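Local coordinates for aminopeptidase N (Francisella tularensis subsp. tularensis, PDB 5DLL), which releases N-terminal amino acids from peptides as a zinc-dependent M1-family aminopeptidase, probably in the breakdown of intracellular peptides, at residues Thr321-Asp324 against Trp325-Ser329; Lys560-Asn564 against Ala565-Trp569; Thr577-Leu581 against Asn582-Leu586; Asn778-Tyr781 against Ser782-Gly786; Lys855-Phe858 against Glu859-Lys863. All blocks are in the same frame, centred on the assembly; numbering follows the deposited sequence.

How the contacts relate
All five are local contacts, spread along the chain without touching one another. Contact 1 is the most buried: it lies in the M1 catalytic domain near the zinc site, and a carboxylate, a guanidinium and a cysteine sulfur carry it. The other four lie in the helical ARM-repeat-like C-terminal region and are partly buried. Contacts 2 and 3 hold the two ends of one helix, 565-581, with centres about 22 Å apart: an asparagine N-cap at its start and a Schellman motif at its finish. Contacts 4 and 5 run inside single helices, 777-788 and 855-866; in both, a serine hydroxyl returns to a carbonyl four residues back, while aliphatic side chains face neighbouring helices.

Contact 1: Thr321-Asp324 against Trp325-Ser329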
# COMPACT_ATOMS: atom_id res chain seq x y z
N THR A 321 -9.74 -15.57 9.29
CA THR A 321 -8.32 -15.47 8.90
C THR A 321 -7.96 -16.37 7.70
O THR A 321 -8.82 -17.04 7.13
CB THR A 321 -7.40 -15.78 10.10
OG1 THR A 321 -6.07 -15.31 9.82
CG2 THR A 321 -7.36 -17.28 10.43
N CYS A 322 -6.69 -16.34 7.31
CA CYS A 322 -6.18 -17.22 6.26
C CYS A 322 -5.79 -18.59 6.84
O CYS A 322 -5.24 -18.67 7.93
CB CYS A 322 -4.99 -16.58 5.52
SG CYS A 322 -3.65 -15.95 6.56
N ARG A 323 -6.08 -19.65 6.09
CA ARG A 323 -5.75 -21.03 6.48
C ARG A 323 -4.25 -21.27 6.44
O ARG A 323 -3.69 -21.92 7.33
CB ARG A 323 -6.45 -22.00 5.54
CG ARG A 323 -6.27 -23.47 5.88
CD ARG A 323 -6.68 -24.34 4.71
NE ARG A 323 -5.71 -24.28 3.62
CZ ARG A 323 -5.78 -24.99 2.50
NH1 ARG A 323 -6.79 -25.84 2.29
NH2 ARG A 323 -4.84 -24.86 1.57
N ASP A 324 -3.62 -20.76 5.38
CA ASP A 324 -2.17 -20.81 5.23
C ASP A 324 -1.68 -19.50 4.60
O ASP A 324 -2.49 -18.66 4.23
CB ASP A 324 -1.77 -22.02 4.37
CG ASP A 324 -2.45 -22.01 3.01
OD1 ASP A 324 -2.24 -21.04 2.24
OD2 ASP A 324 -3.19 -22.97 2.70
N TRP A 325 -0.37 -19.34 4.46
CA TRP A 325 0.19 -18.08 3.97
C TRP A 325 0.20 -17.94 2.44
O TRP A 325 0.62 -16.90 1.92
CB TRP A 325 1.61 -17.88 4.52
CG TRP A 325 1.64 -17.84 6.02
CD1 TRP A 325 2.17 -18.78 6.86
CD2 TRP A 325 1.10 -16.81 6.86
NE1 TRP A 325 2.00 -18.39 8.17
CE2 TRP A 325 1.34 -17.19 8.20
CE3 TRP A 325 0.43 -15.60 6.61
CZ2 TRP A 325 0.95 -16.40 9.28
CZ3 TRP A 325 0.04 -14.82 7.69
CH2 TRP A 325 0.30 -15.22 9.01
N PHE A 326 -0.27 -18.96 1.71
CA PHE A 326 -0.50 -18.84 0.26
C PHE A 326 -1.81 -18.07 0.03
O PHE A 326 -2.03 -17.46 -1.02
CB PHE A 326 -0.61 -20.22 -0.41
CG PHE A 326 0.62 -21.08 -0.24
CD1 PHE A 326 0.73 -21.94 0.85
CD2 PHE A 326 1.65 -21.04 -1.17
CE1 PHE A 326 1.86 -22.74 1.00
CE2 PHE A 326 2.77 -21.84 -1.02
CZ PHE A 326 2.87 -22.69 0.06
N GLN A 327 -2.65 -18.10 1.06
CA GLN A 327 -3.96 -17.48 1.06
C GLN A 327 -3.91 -15.99 1.46
O GLN A 327 -4.90 -15.43 1.92
CB GLN A 327 -4.86 -18.27 2.04
CG GLN A 327 -5.91 -19.16 1.40
CD GLN A 327 -5.39 -20.16 0.38
OE1 GLN A 327 -5.82 -20.17 -0.77
NE2 GLN A 327 -4.48 -21.01 0.81
N LEU A 328 -2.77 -15.35 1.23
CA LEU A 328 -2.53 -13.98 1.70
C LEU A 328 -3.20 -12.93 0.81
O LEU A 328 -3.44 -11.80 1.25
CB LEU A 328 -1.01 -13.73 1.79
CG LEU A 328 -0.47 -12.90 2.95
CD1 LEU A 328 -1.07 -13.29 4.29
CD2 LEU A 328 1.04 -13.05 3.01
N SER A 329 -3.50 -13.29 -0.44
CA SER A 329 -4.27 -12.43 -1.35
C SER A 329 -5.74 -12.27 -0.93
O SER A 329 -6.45 -11.42 -1.47
CB SER A 329 -4.21 -12.96 -2.78
OG SER A 329 -4.82 -14.24 -2.87
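D324 turns its carboxylate back on F326 and Q327 in a buried, local turn contact, where strand 321-322 of the M1 catalytic domain gives way to helix 328-346. D324 OD1 accepts from F326 N at 2.9 Å, met on its anti side and 15° out of the carboxylate plane; this is an Asx turn. The backbone closes the next step, with Q327 N donating to D324 O at 3.2 Å from above the carbonyl plane. Two weak bonds add to the load on D324 OD1, one from Q327 N and one from Q327 NE2. CG of D324 stands between its own backbone N and carbonyl carbon (chi1 57°), and this folds OD1 over the amides that follow. R323 grips the other oxygen side-on: its NE lies 3.0 Å and its NH2 2.8 Å from D324 OD2, which lies in the guanidinium plane, a salt bridge. The same arginine makes a cation-pi contact with Y21. On the apolar side, C322 SG lies 4.5 Å from the centroid of the six-membered ring of W325, obliquely placed, and 4.3 Å from L328 CD1. L328 begins the helix that carries the zinc ligand E332, and its side chain is about 8 Å from the zinc ion. With one oxygen held by a guanidinium and the other by amide donors, the buried carboxylate of D324 is probably kept ionised.

Contact 2: Lys560-Asn564 against Ala565-Trp569; sequences KYDNN and AFNRW
R568 lays one face of its guanidinium against K560 O, which is 3.6 Å from R568 NH2, while D562 O stands oblique to the group. The F566 ring has N564 OD1 at its edge, near the ring plane, and W569 CE3 over one face, offset toward the rim. These groups surround the short turn between helix 552-561 and helix 565-581. N564 is the N-cap of the second helix: its OD1 accepts from N567 N at 3.0 Å with an N-H...O angle of 155°, the donor standing above the amide plane. CG of N564 points anti to its backbone N (chi1 -169°), which swings the amide forward over the first turn. The helix's own ladder starts with R568 N donating to N564 O at 3.2 Å. One step earlier, D562 OD1 accepts from N564 N at 2.9 Å, an Asx turn that sets the cap residue in place. D562 OD1 salt-bridges R538 and OD2 hydrogen-bonds S535 OG; N567 ND2 bonds S535 and L536 O, and R568 NE reaches V559 O. Asx turn and N-cap thus supply acceptors to N564 N and N567 N, and the carboxylate of D562, paired with R538, probably stays an anion.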
# COMPACT_ATOMS: atom_id res chain seq x y z
N LYS A 560 -14.89 14.31 -23.99
CA LYS A 560 -15.92 15.35 -23.94
C LYS A 560 -17.26 14.90 -23.33
O LYS A 560 -17.83 15.61 -22.50
CB LYS A 560 -16.15 15.91 -25.36
CG LYS A 560 -16.93 17.22 -25.40
CD LYS A 560 -17.04 17.74 -26.83
CE LYS A 560 -18.06 18.86 -26.94
NZ LYS A 560 -17.60 20.12 -26.29
N TYR A 561 -17.75 13.72 -23.72
CA TYR A 561 -19.13 13.31 -23.43
C TYR A 561 -19.32 12.10 -22.50
O TYR A 561 -20.44 11.85 -22.06
CB TYR A 561 -19.87 13.02 -24.75
CG TYR A 561 -20.09 14.22 -25.64
CD1 TYR A 561 -20.96 15.24 -25.26
CD2 TYR A 561 -19.44 14.34 -26.87
CE1 TYR A 561 -21.18 16.34 -26.08
CE2 TYR A 561 -19.65 15.43 -27.69
CZ TYR A 561 -20.52 16.43 -27.29
OH TYR A 561 -20.73 17.52 -28.10
N ASP A 562 -18.26 11.34 -22.22
CA ASP A 562 -18.38 10.10 -21.44
C ASP A 562 -18.75 10.38 -19.98
O ASP A 562 -18.15 11.25 -19.33
CB ASP A 562 -17.06 9.31 -21.51
CG ASP A 562 -17.18 7.88 -20.94
OD1 ASP A 562 -18.22 7.54 -20.32
OD2 ASP A 562 -16.22 7.10 -21.11
N ASN A 563 -19.73 9.64 -19.46
CA ASN A 563 -20.10 9.70 -18.05
C ASN A 563 -18.94 9.31 -17.14
O ASN A 563 -18.72 9.94 -16.11
CB ASN A 563 -21.30 8.78 -17.75
CG ASN A 563 -22.63 9.36 -18.20
OD1 ASN A 563 -22.86 10.57 -18.10
ND2 ASN A 563 -23.52 8.50 -18.67
N ASN A 564 -18.22 8.26 -17.53
CA ASN A 564 -17.15 7.68 -16.72
C ASN A 564 -15.93 8.59 -16.57
O ASN A 564 -15.15 8.75 -17.51
CB ASN A 564 -16.71 6.33 -17.30
CG ASN A 564 -15.79 5.56 -16.38
OD1 ASN A 564 -14.65 5.25 -16.72
ND2 ASN A 564 -16.29 5.25 -15.19
N ALA A 565 -15.78 9.18 -15.39
CA ALA A 565 -14.66 10.07 -15.08
C ALA A 565 -13.29 9.44 -15.37
O ALA A 565 -12.38 10.12 -15.85
CB ALA A 565 -14.72 10.52 -13.63
N PHE A 566 -13.14 8.16 -15.07
CA PHE A 566 -11.87 7.48 -15.28
C PHE A 566 -11.49 7.47 -16.76
O PHE A 566 -10.41 7.92 -17.12
CB PHE A 566 -11.92 6.05 -14.73
CG PHE A 566 -10.65 5.27 -14.94
CD1 PHE A 566 -9.60 5.37 -14.03
CD2 PHE A 566 -10.49 4.44 -16.05
CE1 PHE A 566 -8.43 4.67 -14.22
CE2 PHE A 566 -9.32 3.73 -16.24
CZ PHE A 566 -8.29 3.84 -15.32
N ASN A 567 -12.39 6.96 -17.60
CA ASN A 567 -12.12 6.86 -19.04
C ASN A 567 -11.88 8.22 -19.69
O ASN A 567 -11.24 8.29 -20.74
CB ASN A 567 -13.24 6.11 -19.78
CG ASN A 567 -12.97 4.61 -19.90
OD1 ASN A 567 -11.95 4.10 -19.44
ND2 ASN A 567 -13.90 3.91 -20.53
N ARG A 568 -12.39 9.29 -19.08
CA ARG A 568 -12.10 10.65 -19.54
C ARG A 568 -10.63 10.99 -19.30
O ARG A 568 -9.94 11.44 -20.21
CB ARG A 568 -13.01 11.67 -18.85
CG ARG A 568 -14.47 11.57 -19.26
CD ARG A 568 -15.34 12.58 -18.52
NE ARG A 568 -15.27 13.92 -19.11
CZ ARG A 568 -16.12 14.92 -18.86
NH1 ARG A 568 -17.14 14.75 -18.02
NH2 ARG A 568 -15.95 16.09 -19.46
N TRP A 569 -10.16 10.77 -18.08
CA TRP A 569 -8.74 10.90 -17.74
C TRP A 569 -7.89 9.94 -18.59
O TRP A 569 -6.87 10.34 -19.16
CB TRP A 569 -8.52 10.65 -16.24
CG TRP A 569 -7.09 10.40 -15.83
CD1 TRP A 569 -6.18 11.32 -15.42
CD2 TRP A 569 -6.44 9.12 -15.75
NE1 TRP A 569 -4.98 10.71 -15.11
CE2 TRP A 569 -5.12 9.36 -15.30
CE3 TRP A 569 -6.84 7.81 -16.03
CZ2 TRP A 569 -4.20 8.33 -15.13
CZ3 TRP A 569 -5.92 6.79 -15.86
CH2 TRP A 569 -4.62 7.05 -15.41

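Contact 3: Thr577-Leu581 against Asn582-Leu586; sequences TNIIL and NNADL
I579 and A584 close a Schellman motif that ends helix 565-581 in the helical C-terminal region. Two backbone bonds define it. The outer one runs from A584 N to I579 O, 3.0 Å long and nearly straight (N-H...O 164°), with the donor close to the line of the C=O bond. The inner one, from N583 N to I580 O, is also 3.0 Å, but its donor stands well above the carbonyl plane. N583 makes the reversal with a positive phi of 51°. The tightly packed part lies beneath the loop: I579 CG2 comes within 4.2 Å of A584 CB, the apolar pair that commonly accompanies this motif, and I579 CD1 lies 4.0 Å from D585 O. CG2 of I579 is set anti to the backbone N while CG1 lies beside that N, which puts one branch against A584 and leads the other on toward D585. I580, also buried, packs on V639 and I620, and I580 O takes a second bond from S635 OG. The solvent side is looser: N578, N582, N583 and D585 are exposed, and the last ordinary helical step is only a weak bond. There, N582 N reaches N578 O at 3.4 Å.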
# COMPACT_ATOMS: atom_id res chain seq x y z
N THR A 577 0.07 11.55 -24.46
CA THR A 577 1.22 10.67 -24.58
C THR A 577 1.60 10.42 -26.05
O THR A 577 2.78 10.49 -26.40
CB THR A 577 0.96 9.32 -23.87
OG1 THR A 577 0.83 9.56 -22.46
CG2 THR A 577 2.09 8.32 -24.11
N ASN A 578 0.60 10.16 -26.89
CA ASN A 578 0.84 9.93 -28.32
C ASN A 578 1.30 11.19 -29.06
O ASN A 578 2.01 11.10 -30.06
CB ASN A 578 -0.41 9.34 -28.99
CG ASN A 578 -0.71 7.93 -28.51
OD1 ASN A 578 0.13 7.26 -27.89
ND2 ASN A 578 -1.92 7.46 -28.79
N ILE A 579 0.89 12.36 -28.56
CA ILE A 579 1.40 13.64 -29.06
C ILE A 579 2.90 13.77 -28.80
O ILE A 579 3.65 14.22 -29.67
CB ILE A 579 0.65 14.83 -28.41
CG1 ILE A 579 -0.79 14.92 -28.93
CG2 ILE A 579 1.39 16.15 -28.63
CD1 ILE A 579 -0.93 15.47 -30.34
N ILE A 580 3.32 13.37 -27.61
CA ILE A 580 4.71 13.53 -27.17
C ILE A 580 5.64 12.65 -28.01
O ILE A 580 6.69 13.11 -28.48
CB ILE A 580 4.88 13.16 -25.68
CG1 ILE A 580 3.96 14.03 -24.79
CG2 ILE A 580 6.35 13.27 -25.25
CD1 ILE A 580 4.60 15.26 -24.19
N LEU A 581 5.26 11.38 -28.20
CA LEU A 581 6.08 10.41 -28.92
C LEU A 581 6.26 10.76 -30.39
O LEU A 581 7.30 10.48 -30.98
CB LEU A 581 5.50 8.99 -28.78
CG LEU A 581 5.37 8.42 -27.36
CD1 LEU A 581 4.76 7.03 -27.42
CD2 LEU A 581 6.71 8.40 -26.64
N ASN A 582 5.24 11.39 -30.98
CA ASN A 582 5.34 11.87 -32.36
C ASN A 582 6.08 13.20 -32.48
O ASN A 582 6.20 13.74 -33.59
CB ASN A 582 3.94 12.01 -32.98
CG ASN A 582 3.13 10.72 -32.93
OD1 ASN A 582 1.92 10.74 -32.71
ND2 ASN A 582 3.80 9.59 -33.12
N ASN A 583 6.58 13.74 -31.36
CA ASN A 583 7.20 15.07 -31.33
C ASN A 583 6.28 16.11 -31.97
O ASN A 583 6.73 17.06 -32.61
CB ASN A 583 8.57 15.05 -32.02
CG ASN A 583 9.59 14.19 -31.29
OD1 ASN A 583 10.04 13.17 -31.80
ND2 ASN A 583 9.97 14.61 -30.09
N ALA A 584 4.97 15.93 -31.76
CA ALA A 584 3.96 16.68 -32.48
C ALA A 584 3.62 17.99 -31.79
O ALA A 584 3.75 18.12 -30.57
CB ALA A 584 2.70 15.84 -32.64
N ASP A 585 3.18 18.97 -32.58
CA ASP A 585 2.65 20.22 -32.06
C ASP A 585 1.24 19.97 -31.52
O ASP A 585 0.65 18.92 -31.75
CB ASP A 585 2.61 21.31 -33.14
CG ASP A 585 3.99 21.86 -33.47
OD1 ASP A 585 4.87 21.88 -32.58
OD2 ASP A 585 4.19 22.28 -34.63
N LEU A 586 0.72 20.96 -30.80
CA LEU A 586 -0.54 20.81 -30.09
C LEU A 586 -1.75 21.09 -30.99
O LEU A 586 -1.85 22.15 -31.61
CB LEU A 586 -0.55 21.74 -28.87
CG LEU A 586 -1.39 21.32 -27.66
CD1 LEU A 586 -1.00 19.93 -27.17
CD2 LEU A 586 -1.22 22.35 -26.56

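Contact 4: Asn778-Tyr781 against Ser782-Gly786; sequences NKVY and SLIGG
N778 and S782 are linked twice within helix 777-788, where one carbonyl takes two donors from a single residue. S782 OG donates to N778 O at 2.9 Å and S782 N does so at 3.2 Å, and the two arrive from opposite faces of the carbonyl plane. The serine hydroxyl lies anti to its own carbonyl carbon (chi1 -63°), which directs it back along the helix to the residue four places before. K779 follows with a regular helical bond, L783 N to K779 O, 3.0 Å long and almost linear at 171°. NZ of K779 bonds A771 O, with a weak, long ion pair to D741. At V780 the pattern widens: V780 O accepts both I784 N and G785 N, each at 3.0 Å. The bond to G785 N is the straighter of the two (166°) and lies in the carbonyl plane, whereas I784 N stands above it; the five-residue step to G785 is of the pi-helical kind. V780 CG1 also lies 4.3 Å from I784 CB, an apolar contact between two branched residues one turn apart. Y781 comes last; its carbonyl O lies 3.4 Å from G785 CA. In the fold, V780 and I784 pack on helices 800-815 and 817-824, Y781 meets M823 of the latter, and N778, K779 and S782 touch N745 on helix 741-752.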
# COMPACT_ATOMS: atom_id res chain seq x y z
N ASN A 778 15.82 7.81 6.14
CA ASN A 778 14.76 8.69 5.64
C ASN A 778 15.34 9.87 4.87
O ASN A 778 14.74 10.34 3.90
CB ASN A 778 13.90 9.18 6.80
CG ASN A 778 13.10 8.07 7.44
OD1 ASN A 778 12.25 7.45 6.79
ND2 ASN A 778 13.36 7.80 8.72
N LYS A 779 16.51 10.34 5.29
CA LYS A 779 17.18 11.44 4.62
C LYS A 779 17.85 10.96 3.33
O LYS A 779 18.03 11.74 2.39
CB LYS A 779 18.22 12.07 5.55
CG LYS A 779 17.64 12.48 6.90
CD LYS A 779 18.43 13.60 7.54
CE LYS A 779 17.80 14.03 8.86
NZ LYS A 779 17.95 15.49 9.09
N VAL A 780 18.20 9.68 3.29
CA VAL A 780 18.75 9.07 2.09
C VAL A 780 17.69 8.93 1.00
O VAL A 780 17.98 9.13 -0.18
CB VAL A 780 19.40 7.70 2.40
CG1 VAL A 780 19.85 7.00 1.13
CG2 VAL A 780 20.57 7.86 3.37
N TYR A 781 16.46 8.59 1.38
CA TYR A 781 15.35 8.47 0.42
C TYR A 781 14.91 9.84 -0.09
O TYR A 781 14.49 9.98 -1.24
CB TYR A 781 14.14 7.74 1.02
CG TYR A 781 14.47 6.40 1.66
CD1 TYR A 781 15.42 5.55 1.10
CD2 TYR A 781 13.80 5.98 2.80
CE1 TYR A 781 15.72 4.32 1.68
CE2 TYR A 781 14.09 4.75 3.39
CZ TYR A 781 15.05 3.93 2.83
OH TYR A 781 15.34 2.72 3.40
N SER A 782 15.02 10.84 0.78
CA SER A 782 14.71 12.21 0.42
C SER A 782 15.70 12.76 -0.60
O SER A 782 15.31 13.12 -1.71
CB SER A 782 14.71 13.11 1.66
OG SER A 782 13.70 12.70 2.57
N LEU A 783 16.97 12.81 -0.22
CA LEU A 783 17.98 13.46 -1.05
C LEU A 783 18.43 12.59 -2.22
O LEU A 783 18.39 13.03 -3.37
CB LEU A 783 19.20 13.85 -0.21
CG LEU A 783 20.25 14.70 -0.96
CD1 LEU A 783 19.67 16.05 -1.34
CD2 LEU A 783 21.51 14.86 -0.12
N ILE A 784 18.87 11.36 -1.93
CA ILE A 784 19.44 10.49 -2.95
C ILE A 784 18.35 9.84 -3.80
O ILE A 784 18.41 9.87 -5.03
CB ILE A 784 20.37 9.41 -2.35
CG1 ILE A 784 21.44 10.04 -1.44
CG2 ILE A 784 21.01 8.57 -3.45
CD1 ILE A 784 22.28 11.12 -2.08
N GLY A 785 17.35 9.25 -3.14
CA GLY A 785 16.20 8.67 -3.83
C GLY A 785 15.38 9.72 -4.56
O GLY A 785 14.80 9.44 -5.61
N GLY A 786 15.34 10.93 -4.00
CA GLY A 786 14.71 12.07 -4.65
C GLY A 786 15.45 12.53 -5.90
O GLY A 786 14.82 12.98 -6.85

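Contact 5: Lys855-Phe858 against Glu859-Lys863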
# COMPACT_ATOMS: atom_id res chain seq x y z
N LYS A 855 28.90 -7.96 1.10
CA LYS A 855 28.35 -9.11 0.39
C LYS A 855 27.00 -8.77 -0.24
O LYS A 855 26.79 -9.00 -1.42
CB LYS A 855 28.21 -10.30 1.35
CG LYS A 855 27.51 -11.52 0.77
CD LYS A 855 27.57 -12.70 1.74
CE LYS A 855 26.47 -13.71 1.47
NZ LYS A 855 25.11 -13.17 1.74
N ASN A 856 26.10 -8.19 0.56
CA ASN A 856 24.74 -7.82 0.11
C ASN A 856 24.74 -7.05 -1.21
O ASN A 856 24.10 -7.46 -2.18
CB ASN A 856 24.05 -7.00 1.22
CG ASN A 856 22.56 -6.76 0.95
OD1 ASN A 856 21.96 -7.38 0.07
ND2 ASN A 856 21.96 -5.86 1.73
N VAL A 857 25.47 -5.94 -1.23
CA VAL A 857 25.57 -5.06 -2.39
C VAL A 857 26.30 -5.71 -3.56
O VAL A 857 25.89 -5.56 -4.72
CB VAL A 857 26.28 -3.74 -2.01
CG1 VAL A 857 26.61 -2.91 -3.25
CG2 VAL A 857 25.44 -2.95 -1.02
N PHE A 858 27.40 -6.42 -3.27
CA PHE A 858 28.16 -7.15 -4.29
C PHE A 858 27.28 -8.16 -5.02
O PHE A 858 27.38 -8.31 -6.23
CB PHE A 858 29.37 -7.86 -3.67
CG PHE A 858 30.23 -8.58 -4.68
CD1 PHE A 858 31.24 -7.90 -5.35
CD2 PHE A 858 30.01 -9.92 -4.97
CE1 PHE A 858 32.02 -8.55 -6.30
CE2 PHE A 858 30.79 -10.57 -5.92
CZ PHE A 858 31.79 -9.89 -6.58
N GLU A 859 26.42 -8.86 -4.28
CA GLU A 859 25.55 -9.90 -4.84
C GLU A 859 24.49 -9.31 -5.77
O GLU A 859 24.34 -9.76 -6.91
CB GLU A 859 24.84 -10.68 -3.71
CG GLU A 859 25.76 -11.37 -2.72
CD GLU A 859 25.91 -12.86 -2.95
OE1 GLU A 859 27.05 -13.31 -3.21
OE2 GLU A 859 24.89 -13.58 -2.87
N ILE A 860 23.78 -8.30 -5.29
CA ILE A 860 22.69 -7.69 -6.04
C ILE A 860 23.21 -7.03 -7.32
O ILE A 860 22.68 -7.27 -8.41
CB ILE A 860 21.91 -6.67 -5.17
CG1 ILE A 860 21.17 -7.41 -4.05
CG2 ILE A 860 20.92 -5.87 -6.00
CD1 ILE A 860 20.65 -6.52 -2.94
N VAL A 861 24.25 -6.21 -7.19
CA VAL A 861 24.87 -5.54 -8.35
C VAL A 861 25.35 -6.55 -9.38
O VAL A 861 25.14 -6.38 -10.58
CB VAL A 861 26.02 -4.62 -7.90
CG1 VAL A 861 26.92 -4.24 -9.07
CG2 VAL A 861 25.47 -3.37 -7.24
N SER A 862 26.01 -7.61 -8.91
CA SER A 862 26.46 -8.68 -9.80
C SER A 862 25.28 -9.28 -10.56
O SER A 862 25.38 -9.53 -11.77
CB SER A 862 27.18 -9.77 -9.00
OG SER A 862 28.38 -9.28 -8.43
N LYS A 863 24.17 -9.50 -9.86
CA LYS A 863 22.99 -10.16 -10.42
C LYS A 863 22.36 -9.39 -11.59
O LYS A 863 21.98 -10.00 -12.59
CB LYS A 863 21.95 -10.41 -9.33
CG LYS A 863 20.98 -11.53 -9.67
CD LYS A 863 19.80 -11.55 -8.72
CE LYS A 863 18.80 -12.62 -9.13
NZ LYS A 863 17.53 -12.48 -8.37
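F858 and S862 meet one turn apart on helix 855-866, the last helix of the chain. S862 OG donates to F858 O at 2.6 Å and S862 N to the same oxygen at 3.1 Å, from opposite faces of the carbonyl plane. With chi1 at -66° the hydroxyl of S862 lies beside its own backbone N and points back toward F858. From the same place it also lies over one face of the F858 ring, offset toward the rim, with S862 OG 3.7 Å from F858 CE2. The ladder between these segments is that of a regular alpha-helix in the ARM-repeat-like C-terminal region, with I860 N bonded to N856 O at 3.2 Å and V861 N to V857 O at 3.0 Å. Its apolar face pairs V857 with V861, side by side and pointing the same way, CG1 of the first 4.2 Å from CG2 of the second; both pack on helix 835-849, and V857 also touches helix 817-824. N856 and I860 run alongside each other in the same manner, the amide OD1 of N856 3.4 Å from I860 CD1. At the exposed edge, K855 NZ and E859 OE2 are opposite charges 4.6 Å apart and not in contact, and the placing of the E859 side chain is doubtful.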